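Local coordinates for xanthomonas outer protein D (Xanthomonas euvesicatoria, PDB 2OIX) that removes SUMO from conjugated proteins as a secreted virulence factor and cysteine protease of the Ulp1 family, here its inactive mutant catalytic fragment, at residues L10-T14 with V140-E145; V38-S42 with M110-L115; P68-P72 with Q103-A108; H75-V80 with Y92-M97; V146-R150 with G161-I167. The protein carries 1 engineered substitution. All blocks are in the same frame, centred on the assembly; numbering follows the deposited sequence.

Contact 1 (L10-T14 with V140-E145); sequences LRAYT and VLTGIE
Tyr-13 on helix 7-20 reaches over to Leu-141 and Glu-145 on helix 136-153. Its CG stands anti to the backbone N (chi1 -168°), and this carries the ring toward the second helix. CB begins the contact, 3.7 Å from Leu-141 CD1. Tyr-13 CG meets the same methyl at 3.6 Å. Farther out the ring divides the two methyls: CD1 of Tyr-13 stays with Leu-141 CD1, while CD2 lies 3.9 Å from Leu-141 CD2. Leu-141 CB sits over one ring face, offset toward the rim. At the tip, Tyr-13 OH donates to Glu-145 OE1 at 3.0 Å. It meets that oxygen from above the carboxylate plane, with ring and carboxylate planes 68° apart. Arg-20 forms a salt bridge to the same OE1, and Arg-177 hydrogen-bonds to Tyr-13 OH, so this polar end has several partners.

Beside the ring, Leu-10 CG packs on Leu-141 CD2 at 3.9 Å. Thr-14 CG2 meets Ile-144 CD1 at 4.1 Å. The two helical segments run nearly parallel, 22° apart. Ile-174 of helix 171-179 touches both Tyr-13 and Leu-141, while strand 75-82 of the central sheet packs Trp-76 on Leu-10 and Val-140, and Leu-78 on Ile-144.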
# COMPACT_ATOMS: atom_id res chain seq x y z
N LEU A 10 7.28 -5.49 -6.62
CA LEU A 10 6.80 -4.69 -5.50
C LEU A 10 7.38 -5.25 -4.21
O LEU A 10 7.94 -4.49 -3.41
CB LEU A 10 5.26 -4.68 -5.46
CG LEU A 10 4.55 -3.53 -6.22
CD1 LEU A 10 4.57 -3.84 -7.64
CD2 LEU A 10 3.07 -3.48 -5.77
N ARG A 11 7.28 -6.57 -4.02
CA ARG A 11 7.88 -7.25 -2.88
C ARG A 11 9.38 -6.99 -2.69
O ARG A 11 9.83 -6.75 -1.56
CB ARG A 11 7.63 -8.76 -2.95
CG ARG A 11 8.17 -9.52 -1.76
CD ARG A 11 7.38 -9.18 -0.49
NE ARG A 11 8.02 -9.69 0.71
CZ ARG A 11 7.69 -10.83 1.33
NH1 ARG A 11 6.69 -11.59 0.88
NH2 ARG A 11 8.36 -11.21 2.41
N ALA A 12 10.15 -7.02 -3.78
CA ALA A 12 11.58 -6.80 -3.73
C ALA A 12 11.89 -5.35 -3.35
O ALA A 12 12.82 -5.07 -2.58
CB ALA A 12 12.24 -7.14 -5.10
N TYR A 13 11.11 -4.43 -3.90
CA TYR A 13 11.26 -3.03 -3.55
C TYR A 13 10.92 -2.79 -2.07
O TYR A 13 11.69 -2.14 -1.36
CB TYR A 13 10.44 -2.15 -4.47
CG TYR A 13 10.79 -0.68 -4.33
CD1 TYR A 13 11.65 -0.05 -5.25
CD2 TYR A 13 10.30 0.08 -3.26
CE1 TYR A 13 11.97 1.32 -5.12
CE2 TYR A 13 10.62 1.43 -3.13
CZ TYR A 13 11.43 2.03 -4.06
OH TYR A 13 11.75 3.36 -3.90
N THR A 14 9.80 -3.32 -1.61
CA THR A 14 9.41 -3.05 -0.22
C THR A 14 10.27 -3.78 0.82
O THR A 14 10.51 -3.25 1.92
CB THR A 14 7.91 -3.22 0.04
OG1 THR A 14 7.54 -4.58 -0.16
CG2 THR A 14 7.07 -2.28 -0.84
N VAL A 140 2.50 3.37 -7.03
CA VAL A 140 2.36 2.66 -5.76
C VAL A 140 3.67 2.64 -4.96
O VAL A 140 3.65 3.07 -3.79
CB VAL A 140 1.73 1.26 -5.91
CG1 VAL A 140 1.77 0.54 -4.55
CG2 VAL A 140 0.28 1.39 -6.35
N LEU A 141 4.81 2.30 -5.60
CA LEU A 141 6.07 2.18 -4.89
C LEU A 141 6.47 3.53 -4.33
O LEU A 141 6.86 3.65 -3.16
CB LEU A 141 7.19 1.63 -5.81
CG LEU A 141 6.98 0.14 -6.08
CD1 LEU A 141 8.08 -0.53 -6.76
CD2 LEU A 141 6.71 -0.63 -4.73
N THR A 142 6.43 4.54 -5.20
CA THR A 142 6.71 5.90 -4.80
C THR A 142 5.83 6.40 -3.67
O THR A 142 6.36 7.00 -2.74
CB THR A 142 6.62 6.87 -6.01
OG1 THR A 142 7.32 6.30 -7.11
CG2 THR A 142 7.23 8.23 -5.62
N GLY A 143 4.52 6.13 -3.73
CA GLY A 143 3.63 6.53 -2.65
C GLY A 143 4.01 5.88 -1.31
O GLY A 143 4.02 6.55 -0.24
N ILE A 144 4.38 4.60 -1.36
CA ILE A 144 4.78 3.88 -0.15
C ILE A 144 6.00 4.53 0.50
O ILE A 144 5.98 4.79 1.70
CB ILE A 144 5.02 2.37 -0.43
CG1 ILE A 144 3.66 1.65 -0.73
CG2 ILE A 144 5.76 1.74 0.76
CD1 ILE A 144 3.84 0.23 -1.23
N GLU A 145 6.99 4.82 -0.34
CA GLU A 145 8.30 5.38 0.03
C GLU A 145 8.19 6.79 0.67
O GLU A 145 8.74 7.04 1.73
CB GLU A 145 9.17 5.46 -1.22
CG GLU A 145 10.52 6.14 -1.02
CD GLU A 145 11.65 5.15 -0.80
OE1 GLU A 145 11.38 3.93 -0.94
OE2 GLU A 145 12.80 5.59 -0.51

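Contact 2 (V38-S42 with M110-L115); sequences VTMLS and MAAYHL
Leu-41 is the main bump here, and it fills a hollow lined by Ala-111, His-114 and Leu-115. The base of this side chain touches one wall: Leu-41 CB lies 3.8 Å from His-114 CB. Its tip meets the other two walls. Leu-41 CD1 rests 3.9 Å from Leu-115 CG and 4.2 Å from Ala-111 CB, with the two leucine side chains crossing at about a right angle. Ala-111 forms a low wall of the hollow, and Val-38 CG1 reaches its CB at 4.4 Å. The packing joins the region of helix 35-40 to the last turns of helix 102-114 in the Ulp1-type catalytic domain. Helix 46-57 also packs here, with Ala-52 on Leu-41 and Leu-56 on Leu-115.

Nearer the surface, the imidazole of His-114 is sandwiched. Leu-41 O sits 3.3 Å above the centre of one face, and Tyr-113 CD2 lies over the opposite face. The carbonyl makes no hydrogen bond to the ring; its partner is Gln-49 NE2. Ser-42, which is exposed, borders the hollow beside His-114. Its OG stands beside the backbone N (chi1 -62°) and meets His-114 CD2 at 3.6 Å and Met-110 CB at 3.9 Å.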
# COMPACT_ATOMS: atom_id res chain seq x y z
N VAL A 38 -2.39 -9.77 0.20
CA VAL A 38 -3.57 -8.88 0.08
C VAL A 38 -4.72 -9.57 -0.74
O VAL A 38 -5.88 -9.62 -0.32
CB VAL A 38 -3.18 -7.47 -0.53
CG1 VAL A 38 -4.41 -6.60 -0.58
CG2 VAL A 38 -2.19 -6.80 0.39
N THR A 39 -4.37 -10.13 -1.88
CA THR A 39 -5.31 -10.81 -2.76
C THR A 39 -6.01 -11.96 -2.01
O THR A 39 -7.22 -12.17 -2.13
CB THR A 39 -4.56 -11.30 -4.03
OG1 THR A 39 -4.00 -10.16 -4.72
CG2 THR A 39 -5.49 -12.07 -4.97
N MET A 40 -5.26 -12.67 -1.18
CA MET A 40 -5.77 -13.80 -0.44
C MET A 40 -6.85 -13.49 0.62
O MET A 40 -7.58 -14.40 1.03
CB MET A 40 -4.62 -14.54 0.21
CG MET A 40 -3.88 -15.51 -0.71
SD MET A 40 -2.34 -15.89 0.15
CE MET A 40 -3.00 -16.60 1.69
N LEU A 41 -6.96 -12.23 1.07
CA LEU A 41 -8.06 -11.85 1.99
C LEU A 41 -9.43 -12.23 1.39
O LEU A 41 -10.39 -12.57 2.11
CB LEU A 41 -8.00 -10.35 2.31
CG LEU A 41 -6.83 -9.78 3.14
CD1 LEU A 41 -6.83 -8.23 3.05
CD2 LEU A 41 -6.81 -10.23 4.61
N SER A 42 -9.51 -12.19 0.06
CA SER A 42 -10.75 -12.46 -0.67
C SER A 42 -10.91 -13.92 -1.12
O SER A 42 -11.97 -14.31 -1.60
CB SER A 42 -10.83 -11.53 -1.88
OG SER A 42 -10.86 -10.18 -1.47
N MET A 110 -12.98 -4.51 -0.70
CA MET A 110 -13.03 -5.91 -0.24
C MET A 110 -11.89 -6.16 0.72
O MET A 110 -12.09 -6.78 1.76
CB MET A 110 -12.89 -6.88 -1.41
CG MET A 110 -14.14 -6.99 -2.32
SD MET A 110 -15.69 -7.22 -1.40
CE MET A 110 -15.47 -8.83 -0.63
N ALA A 111 -10.69 -5.65 0.40
CA ALA A 111 -9.55 -5.74 1.31
C ALA A 111 -9.91 -5.12 2.67
O ALA A 111 -9.74 -5.77 3.71
CB ALA A 111 -8.28 -5.07 0.72
N ALA A 112 -10.45 -3.89 2.65
CA ALA A 112 -10.87 -3.19 3.89
C ALA A 112 -11.91 -4.00 4.60
O ALA A 112 -11.82 -4.22 5.79
CB ALA A 112 -11.41 -1.80 3.58
N TYR A 113 -12.89 -4.48 3.86
CA TYR A 113 -13.93 -5.32 4.46
C TYR A 113 -13.36 -6.56 5.18
O TYR A 113 -13.72 -6.86 6.31
CB TYR A 113 -14.90 -5.78 3.39
CG TYR A 113 -15.92 -6.78 3.90
CD1 TYR A 113 -17.04 -6.35 4.59
CD2 TYR A 113 -15.77 -8.15 3.63
CE1 TYR A 113 -17.98 -7.26 5.05
CE2 TYR A 113 -16.70 -9.06 4.09
CZ TYR A 113 -17.80 -8.62 4.79
OH TYR A 113 -18.71 -9.53 5.24
N HIS A 114 -12.47 -7.29 4.50
CA HIS A 114 -11.87 -8.50 5.09
C HIS A 114 -10.83 -8.23 6.18
O HIS A 114 -10.41 -9.15 6.88
CB HIS A 114 -11.25 -9.37 4.00
CG HIS A 114 -12.26 -10.02 3.11
ND1 HIS A 114 -13.21 -10.90 3.59
CD2 HIS A 114 -12.45 -9.96 1.78
CE1 HIS A 114 -13.96 -11.32 2.59
NE2 HIS A 114 -13.52 -10.76 1.48
N LEU A 115 -10.41 -6.97 6.32
CA LEU A 115 -9.55 -6.57 7.44
C LEU A 115 -10.37 -6.16 8.68
O LEU A 115 -9.79 -5.71 9.68
CB LEU A 115 -8.59 -5.44 7.03
CG LEU A 115 -7.40 -5.92 6.18
CD1 LEU A 115 -6.74 -4.72 5.53
CD2 LEU A 115 -6.37 -6.80 6.91

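Contact 3 (P68-P72 with Q103-A108); sequences PINQP and QQRYLA
The side-chain amides of Gln-71, Gln-103 and Gln-104 are the flat groups that meet here. Gln-71 uses its edge toward Gln-104: NE2 donates to Gln-104 OE1 at 3.0 Å. This bond lies in both the amide plane of Gln-71 and the carbonyl plane of Gln-104. The amide of Gln-103 lies offset over one face of the Gln-71 amide, the planes 31° apart, with Gln-103 CD 3.9 Å from Gln-71 CD. Their oxygens are both acceptors, so Gln-71 OE1 and Gln-103 OE1 do not bond.

The contact is a strand-on-helix packing: strand 64-71 of the central sheet lies against helix 102-114 in the Ulp1-type domain. The segments run 133° apart. Gln-104 also ties the helix to the sheet by its NE2. That atom hydrogen-bonds to Ser-77 OG on strand 75-82 and makes only a weak bond to Ile-69 O at 3.1 Å. A bend at chi2 (74°) turns the chain of Gln-104 toward these partners.

Leu-107 and Ile-69 supply the apolar part of the contact. Leu-107 CD1 packs on Gln-71 CB at 3.8 Å and near the Asn-70 carbonyl. Ile-69 and Leu-107 slide past each other in opposite directions, with Ile-69 CG2 3.5 Å from Leu-107 CB.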
# COMPACT_ATOMS: atom_id res chain seq x y z
N PRO A 68 -0.65 -3.07 -1.24
CA PRO A 68 -0.73 -2.87 -2.70
C PRO A 68 -1.96 -3.69 -3.17
O PRO A 68 -2.13 -4.85 -2.78
CB PRO A 68 0.59 -3.43 -3.22
CG PRO A 68 1.51 -3.54 -1.95
CD PRO A 68 0.50 -3.92 -0.87
N ILE A 69 -2.80 -3.04 -3.97
CA ILE A 69 -4.03 -3.64 -4.49
C ILE A 69 -3.79 -3.98 -5.98
O ILE A 69 -3.69 -3.09 -6.78
CB ILE A 69 -5.21 -2.67 -4.32
CG1 ILE A 69 -5.38 -2.22 -2.85
CG2 ILE A 69 -6.52 -3.31 -4.81
CD1 ILE A 69 -5.54 -3.29 -1.84
N ASN A 70 -3.72 -5.27 -6.32
CA ASN A 70 -3.48 -5.74 -7.67
C ASN A 70 -4.77 -6.04 -8.40
O ASN A 70 -5.53 -6.88 -7.97
CB ASN A 70 -2.62 -7.03 -7.62
CG ASN A 70 -2.06 -7.41 -8.96
OD1 ASN A 70 -2.12 -6.65 -9.93
ND2 ASN A 70 -1.46 -8.58 -9.01
N GLN A 71 -5.00 -5.35 -9.50
CA GLN A 71 -5.98 -5.84 -10.45
C GLN A 71 -5.15 -6.62 -11.49
O GLN A 71 -4.42 -6.03 -12.27
CB GLN A 71 -6.78 -4.69 -11.09
CG GLN A 71 -8.03 -5.19 -11.83
CD GLN A 71 -8.86 -4.08 -12.54
OE1 GLN A 71 -9.58 -4.37 -13.48
NE2 GLN A 71 -8.75 -2.85 -12.08
N PRO A 72 -5.24 -7.97 -11.44
CA PRO A 72 -4.29 -8.87 -12.10
C PRO A 72 -4.11 -8.55 -13.58
O PRO A 72 -5.11 -8.46 -14.31
CB PRO A 72 -4.93 -10.24 -11.91
CG PRO A 72 -5.75 -10.11 -10.67
CD PRO A 72 -6.29 -8.71 -10.71
N GLN A 103 -13.81 -1.46 -10.73
CA GLN A 103 -13.16 -2.65 -10.17
C GLN A 103 -12.09 -2.32 -9.13
O GLN A 103 -12.05 -2.96 -8.08
CB GLN A 103 -12.64 -3.67 -11.21
CG GLN A 103 -12.40 -5.06 -10.52
CD GLN A 103 -11.92 -6.20 -11.40
OE1 GLN A 103 -12.25 -6.27 -12.59
NE2 GLN A 103 -11.12 -7.11 -10.81
N GLN A 104 -11.27 -1.31 -9.38
CA GLN A 104 -10.13 -1.02 -8.49
C GLN A 104 -10.55 -0.66 -7.05
O GLN A 104 -10.03 -1.22 -6.07
CB GLN A 104 -9.23 0.08 -9.10
CG GLN A 104 -7.84 0.10 -8.42
CD GLN A 104 -6.94 -1.08 -8.84
OE1 GLN A 104 -7.21 -1.78 -9.80
NE2 GLN A 104 -5.83 -1.25 -8.14
N ARG A 105 -11.51 0.26 -6.92
CA ARG A 105 -11.97 0.63 -5.60
C ARG A 105 -12.72 -0.53 -4.94
O ARG A 105 -12.62 -0.71 -3.74
CB ARG A 105 -12.83 1.90 -5.65
CG ARG A 105 -13.42 2.30 -4.32
CD ARG A 105 -12.41 2.66 -3.23
NE ARG A 105 -13.12 2.78 -1.96
CZ ARG A 105 -13.39 3.91 -1.32
NH1 ARG A 105 -12.97 5.09 -1.78
NH2 ARG A 105 -14.08 3.86 -0.20
N TYR A 106 -13.42 -1.34 -5.73
CA TYR A 106 -14.02 -2.58 -5.24
C TYR A 106 -13.00 -3.51 -4.57
O TYR A 106 -13.23 -4.00 -3.47
CB TYR A 106 -14.73 -3.29 -6.38
CG TYR A 106 -15.28 -4.64 -5.99
CD1 TYR A 106 -16.33 -4.75 -5.08
CD2 TYR A 106 -14.76 -5.81 -6.55
CE1 TYR A 106 -16.86 -5.98 -4.72
CE2 TYR A 106 -15.28 -7.06 -6.19
CZ TYR A 106 -16.32 -7.13 -5.27
OH TYR A 106 -16.85 -8.35 -4.92
N LEU A 107 -11.88 -3.75 -5.25
CA LEU A 107 -10.80 -4.57 -4.70
C LEU A 107 -10.29 -3.95 -3.38
O LEU A 107 -10.17 -4.67 -2.41
CB LEU A 107 -9.64 -4.71 -5.72
CG LEU A 107 -9.94 -5.50 -7.01
CD1 LEU A 107 -8.78 -5.44 -8.00
CD2 LEU A 107 -10.25 -6.95 -6.64
N ALA A 108 -10.03 -2.63 -3.35
CA ALA A 108 -9.65 -1.94 -2.08
C ALA A 108 -10.72 -2.09 -0.95
O ALA A 108 -10.39 -2.24 0.24
CB ALA A 108 -9.35 -0.46 -2.34

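Contact 4 (H75-V80 with Y92-M97); sequences HWSLLV and YHYDSM
His-75 opens the strand by hydrogen-bonding through NE2 to Asp-95 OD2 at 2.7 Å. Its CG lies trans to the backbone N (chi1 -173°), which carries the ring to Asp-95. OD2 lies in the ring plane, while NE2 meets it from above the carboxylate plane. Met-97 N reaches OD2 from the opposite face at 2.8 Å, making an Asx turn that fixes Asp-95. Met-97 CE lies over one face of the imidazole in a CH-pi contact, 3.6 Å from the His-75 ring centroid. The His-Asp pair is consistent with that part of the triad in Ulp1-family proteases. Ala-136, engineered in place of the cysteine, touches His-75.

Trp-76 takes part through its backbone: a water donates to its O and to Ser-96 OG, which also bonds Gln-130. Ser-77 OG and His-93 NE2 share a hydrogen bond of 2.9 Å, and Gln-104 also holds OG. Leu-78 and Tyr-94 are a hydrogen-bonded antiparallel pair. Leu-79 and His-93 form the non-hydrogen-bonded pair. Val-80 and Tyr-92 are again a hydrogen-bonded pair.

This hairpin is the middle of the sheet, between strands 64-71 and 123-125. Helix 102-114 packs on the His-93 face, and helix 136-153 on the Leu-78 and Tyr-94 face.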
# COMPACT_ATOMS: atom_id res chain seq x y z
N HIS A 75 -3.82 -3.38 -13.37
CA HIS A 75 -3.64 -2.10 -12.68
C HIS A 75 -3.17 -2.31 -11.25
O HIS A 75 -3.37 -3.40 -10.70
CB HIS A 75 -4.98 -1.34 -12.69
CG HIS A 75 -4.91 0.05 -12.17
ND1 HIS A 75 -3.94 0.95 -12.55
CD2 HIS A 75 -5.71 0.72 -11.30
CE1 HIS A 75 -4.14 2.10 -11.95
NE2 HIS A 75 -5.22 1.99 -11.19
N TRP A 76 -2.50 -1.30 -10.68
CA TRP A 76 -2.13 -1.28 -9.25
C TRP A 76 -2.66 -0.00 -8.56
O TRP A 76 -2.62 1.08 -9.14
CB TRP A 76 -0.63 -1.21 -9.04
CG TRP A 76 0.15 -2.46 -9.35
CD1 TRP A 76 0.87 -2.72 -10.48
CD2 TRP A 76 0.29 -3.60 -8.52
NE1 TRP A 76 1.46 -3.98 -10.42
CE2 TRP A 76 1.13 -4.53 -9.20
CE3 TRP A 76 -0.20 -3.94 -7.23
CZ2 TRP A 76 1.49 -5.76 -8.66
CZ3 TRP A 76 0.16 -5.19 -6.69
CH2 TRP A 76 0.99 -6.08 -7.41
N SER A 77 -3.04 -0.12 -7.30
CA SER A 77 -3.27 1.07 -6.49
C SER A 77 -2.80 0.75 -5.05
O SER A 77 -2.31 -0.37 -4.76
CB SER A 77 -4.72 1.47 -6.54
OG SER A 77 -5.47 0.41 -5.97
N LEU A 78 -2.96 1.72 -4.16
CA LEU A 78 -2.44 1.59 -2.83
C LEU A 78 -3.51 1.88 -1.80
O LEU A 78 -4.16 2.97 -1.82
CB LEU A 78 -1.32 2.57 -2.62
CG LEU A 78 -0.73 2.63 -1.20
CD1 LEU A 78 -0.15 1.25 -0.79
CD2 LEU A 78 0.32 3.79 -1.08
N LEU A 79 -3.69 0.92 -0.90
CA LEU A 79 -4.55 1.17 0.23
C LEU A 79 -3.65 1.28 1.47
O LEU A 79 -2.87 0.38 1.76
CB LEU A 79 -5.53 -0.02 0.43
CG LEU A 79 -6.44 0.20 1.58
CD1 LEU A 79 -7.38 1.43 1.26
CD2 LEU A 79 -7.23 -1.09 1.92
N VAL A 80 -3.83 2.33 2.28
CA VAL A 80 -3.04 2.47 3.52
C VAL A 80 -4.03 2.38 4.69
O VAL A 80 -5.10 3.04 4.72
CB VAL A 80 -2.24 3.81 3.56
CG1 VAL A 80 -1.47 3.98 4.90
CG2 VAL A 80 -1.29 3.88 2.40
N TYR A 92 -6.93 4.94 3.57
CA TYR A 92 -6.71 5.87 2.50
C TYR A 92 -6.42 5.08 1.22
O TYR A 92 -5.56 4.19 1.22
CB TYR A 92 -5.46 6.72 2.76
CG TYR A 92 -5.50 7.40 4.13
CD1 TYR A 92 -6.10 8.68 4.28
CD2 TYR A 92 -4.93 6.79 5.26
CE1 TYR A 92 -6.16 9.32 5.57
CE2 TYR A 92 -4.98 7.44 6.58
CZ TYR A 92 -5.62 8.68 6.68
OH TYR A 92 -5.64 9.31 7.86
N HIS A 93 -7.18 5.37 0.17
CA HIS A 93 -6.94 4.73 -1.13
C HIS A 93 -6.42 5.69 -2.19
O HIS A 93 -7.04 6.75 -2.44
CB HIS A 93 -8.24 4.00 -1.59
CG HIS A 93 -8.06 3.20 -2.85
ND1 HIS A 93 -8.86 3.35 -3.96
CD2 HIS A 93 -7.17 2.22 -3.16
CE1 HIS A 93 -8.46 2.54 -4.92
NE2 HIS A 93 -7.42 1.85 -4.47
N TYR A 94 -5.28 5.34 -2.81
CA TYR A 94 -4.61 6.15 -3.84
C TYR A 94 -4.63 5.37 -5.15
O TYR A 94 -4.11 4.24 -5.24
CB TYR A 94 -3.16 6.48 -3.45
CG TYR A 94 -2.98 7.11 -2.04
CD1 TYR A 94 -2.93 8.49 -1.90
CD2 TYR A 94 -2.76 6.33 -0.90
CE1 TYR A 94 -2.73 9.11 -0.66
CE2 TYR A 94 -2.56 6.93 0.38
CZ TYR A 94 -2.53 8.34 0.48
OH TYR A 94 -2.34 8.97 1.68
N ASP A 95 -5.30 5.95 -6.13
CA ASP A 95 -5.36 5.35 -7.47
C ASP A 95 -4.90 6.37 -8.51
O ASP A 95 -5.44 7.46 -8.60
CB ASP A 95 -6.81 4.88 -7.72
CG ASP A 95 -6.97 4.14 -9.05
OD1 ASP A 95 -8.02 3.48 -9.23
OD2 ASP A 95 -6.09 4.21 -9.94
N SER A 96 -3.90 6.01 -9.30
CA SER A 96 -3.30 6.95 -10.15
C SER A 96 -3.97 6.97 -11.53
O SER A 96 -3.56 7.74 -12.44
CB SER A 96 -1.84 6.56 -10.26
OG SER A 96 -1.70 5.26 -10.82
N MET A 97 -4.97 6.10 -11.72
CA MET A 97 -5.60 5.90 -13.03
C MET A 97 -6.46 7.10 -13.33
O MET A 97 -7.33 7.45 -12.54
CB MET A 97 -6.46 4.63 -13.09
CG MET A 97 -6.90 4.26 -14.53
SD MET A 97 -7.98 2.78 -14.63
CE MET A 97 -6.73 1.49 -14.81
O HOH W 1 -2.11 3.73 -8.86

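Contact 5 (V146-R150 with G161-I167); sequences VLAHR and GRDLTDI
Arg-150 lies stretched from helix 136-153 toward the loop 161-167, and its NH1 grips two backbone carbonyls there. The chain is extended from CG to NE (chi2 -173°), which places the guanidinium beside the loop. NH1 donates to Asp-163 O at 2.8 Å (N-H...O angle 160°), the donor tilted from the carbonyl plane. The same atom donates to Gly-161 O at 3.3 Å, but there it stands above the carbonyl plane. Both oxygens sit at the edge of the guanidinium, near its plane. Val-146 CG1, one helical turn back, covers a face of the group, offset toward its rim.

Val-146 and Leu-164 slide past each other in opposite directions. Val-146 CG1 touches Leu-164 CD2 at 3.6 Å, and Val-146 CG2 lies 4.1 Å from Ile-167 CG2. Leu-147 crosses Leu-164 at a slant. Its CD2 lies 3.8 Å from Leu-164 CD2 and 3.9 Å from Arg-162 CA. Tyr-94 of strand 90-94 packs on both leucines.

The loop is also held by bonds of its own and by neighbours. The guanidinium of Arg-162 bonds to Phe-156 O, Tyr-158 O and Tyr-92 OH. Asp-163 OD1 accepts from Thr-165 N at 2.9 Å. This Asx turn overlaps the start of a type I beta turn from Leu-164 to Ile-167, which shapes the connection between helix 136-153 and helix 171-179 in the Ulp1-type catalytic domain.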
# COMPACT_ATOMS: atom_id res chain seq x y z
N VAL A 146 7.46 7.67 -0.02
CA VAL A 146 7.12 9.01 0.44
C VAL A 146 6.38 8.96 1.76
O VAL A 146 6.77 9.65 2.69
CB VAL A 146 6.24 9.72 -0.60
CG1 VAL A 146 5.74 11.05 -0.09
CG2 VAL A 146 7.07 9.98 -1.90
N LEU A 147 5.32 8.16 1.83
CA LEU A 147 4.53 8.09 3.05
C LEU A 147 5.32 7.45 4.24
O LEU A 147 5.24 7.94 5.39
CB LEU A 147 3.21 7.37 2.77
CG LEU A 147 2.13 8.04 1.90
CD1 LEU A 147 0.84 7.07 1.95
CD2 LEU A 147 1.73 9.41 2.49
N ALA A 148 6.07 6.38 3.97
CA ALA A 148 7.00 5.80 4.96
C ALA A 148 7.95 6.83 5.55
O ALA A 148 8.11 6.90 6.77
CB ALA A 148 7.79 4.61 4.37
N HIS A 149 8.58 7.64 4.71
CA HIS A 149 9.45 8.69 5.25
C HIS A 149 8.72 9.75 6.11
O HIS A 149 9.27 10.27 7.10
CB HIS A 149 10.31 9.30 4.14
CG HIS A 149 11.47 8.43 3.74
ND1 HIS A 149 11.33 7.35 2.90
CD2 HIS A 149 12.78 8.47 4.09
CE1 HIS A 149 12.51 6.76 2.75
NE2 HIS A 149 13.41 7.42 3.45
N ARG A 150 7.47 10.04 5.75
CA ARG A 150 6.67 10.96 6.57
C ARG A 150 6.34 10.36 7.94
O ARG A 150 6.27 11.08 8.93
CB ARG A 150 5.39 11.37 5.82
CG ARG A 150 5.73 12.16 4.54
CD ARG A 150 4.48 12.72 3.87
NE ARG A 150 4.82 13.39 2.61
CZ ARG A 150 3.94 13.77 1.69
NH1 ARG A 150 2.68 13.59 1.88
NH2 ARG A 150 4.32 14.36 0.53
N GLY A 161 -0.61 15.74 5.56
CA GLY A 161 0.54 14.83 5.63
C GLY A 161 0.37 13.52 4.87
O GLY A 161 1.30 12.78 4.73
N ARG A 162 -0.81 13.24 4.35
CA ARG A 162 -1.03 12.00 3.60
C ARG A 162 -1.36 12.34 2.13
O ARG A 162 -1.79 11.48 1.36
CB ARG A 162 -2.16 11.21 4.28
CG ARG A 162 -1.69 10.44 5.55
CD ARG A 162 -2.65 10.62 6.73
NE ARG A 162 -2.47 11.90 7.39
CZ ARG A 162 -3.44 12.66 7.89
NH1 ARG A 162 -4.70 12.26 7.83
NH2 ARG A 162 -3.14 13.82 8.46
N ASP A 163 -1.10 13.58 1.73
CA ASP A 163 -1.39 14.02 0.35
C ASP A 163 -0.27 13.55 -0.54
O ASP A 163 0.89 13.79 -0.24
CB ASP A 163 -1.50 15.56 0.28
CG ASP A 163 -2.11 16.08 -1.04
OD1 ASP A 163 -2.09 15.39 -2.06
OD2 ASP A 163 -2.61 17.23 -1.07
N LEU A 164 -0.61 12.91 -1.66
CA LEU A 164 0.39 12.42 -2.62
C LEU A 164 0.20 13.01 -4.02
O LEU A 164 0.74 12.47 -5.00
CB LEU A 164 0.38 10.87 -2.69
CG LEU A 164 0.86 10.08 -1.44
CD1 LEU A 164 0.82 8.52 -1.65
CD2 LEU A 164 2.30 10.53 -1.10
N THR A 165 -0.55 14.11 -4.11
CA THR A 165 -0.87 14.79 -5.37
C THR A 165 0.39 15.06 -6.18
O THR A 165 0.44 14.85 -7.40
CB THR A 165 -1.66 16.10 -5.11
OG1 THR A 165 -2.79 15.84 -4.27
CG2 THR A 165 -2.16 16.70 -6.38
N ASP A 166 1.44 15.48 -5.49
CA ASP A 166 2.67 15.95 -6.14
C ASP A 166 3.80 14.93 -6.36
O ASP A 166 4.92 15.33 -6.67
CB ASP A 166 3.21 17.15 -5.37
CG ASP A 166 2.27 18.36 -5.44
OD1 ASP A 166 1.86 18.73 -6.57
OD2 ASP A 166 1.95 18.95 -4.37
N ILE A 167 3.54 13.64 -6.16
CA ILE A 167 4.64 12.67 -6.32
C ILE A 167 5.13 12.58 -7.77
O ILE A 167 4.41 12.92 -8.71
CB ILE A 167 4.36 11.26 -5.73
CG1 ILE A 167 3.29 10.50 -6.54
CG2 ILE A 167 4.00 11.35 -4.24
CD1 ILE A 167 3.24 8.99 -6.28

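All five contacts lie in one Ulp1-type catalytic domain, around a five-stranded mixed sheet. Contact 4 is the hairpin within that sheet. Contact 3 adds the neighbouring strand 64-71 and packs helix 102-114 on it; the centres of contacts 3 and 4 are about 8 Å apart. Contact 2 continues along helix 102-114. Contacts 1 and 5 share helix 136-153. Contacts 2 and 5 are the farthest apart, about 24 Å between centres. Along the chain, contact 4 is nested in contact 3, contact 3 in contact 2, and contact 2 in contact 1. Contact 5 follows in series. Helices 102-114 and 136-153 pack on the two faces of the sheet, and contact 1 brings the early helix 7-20 to the second.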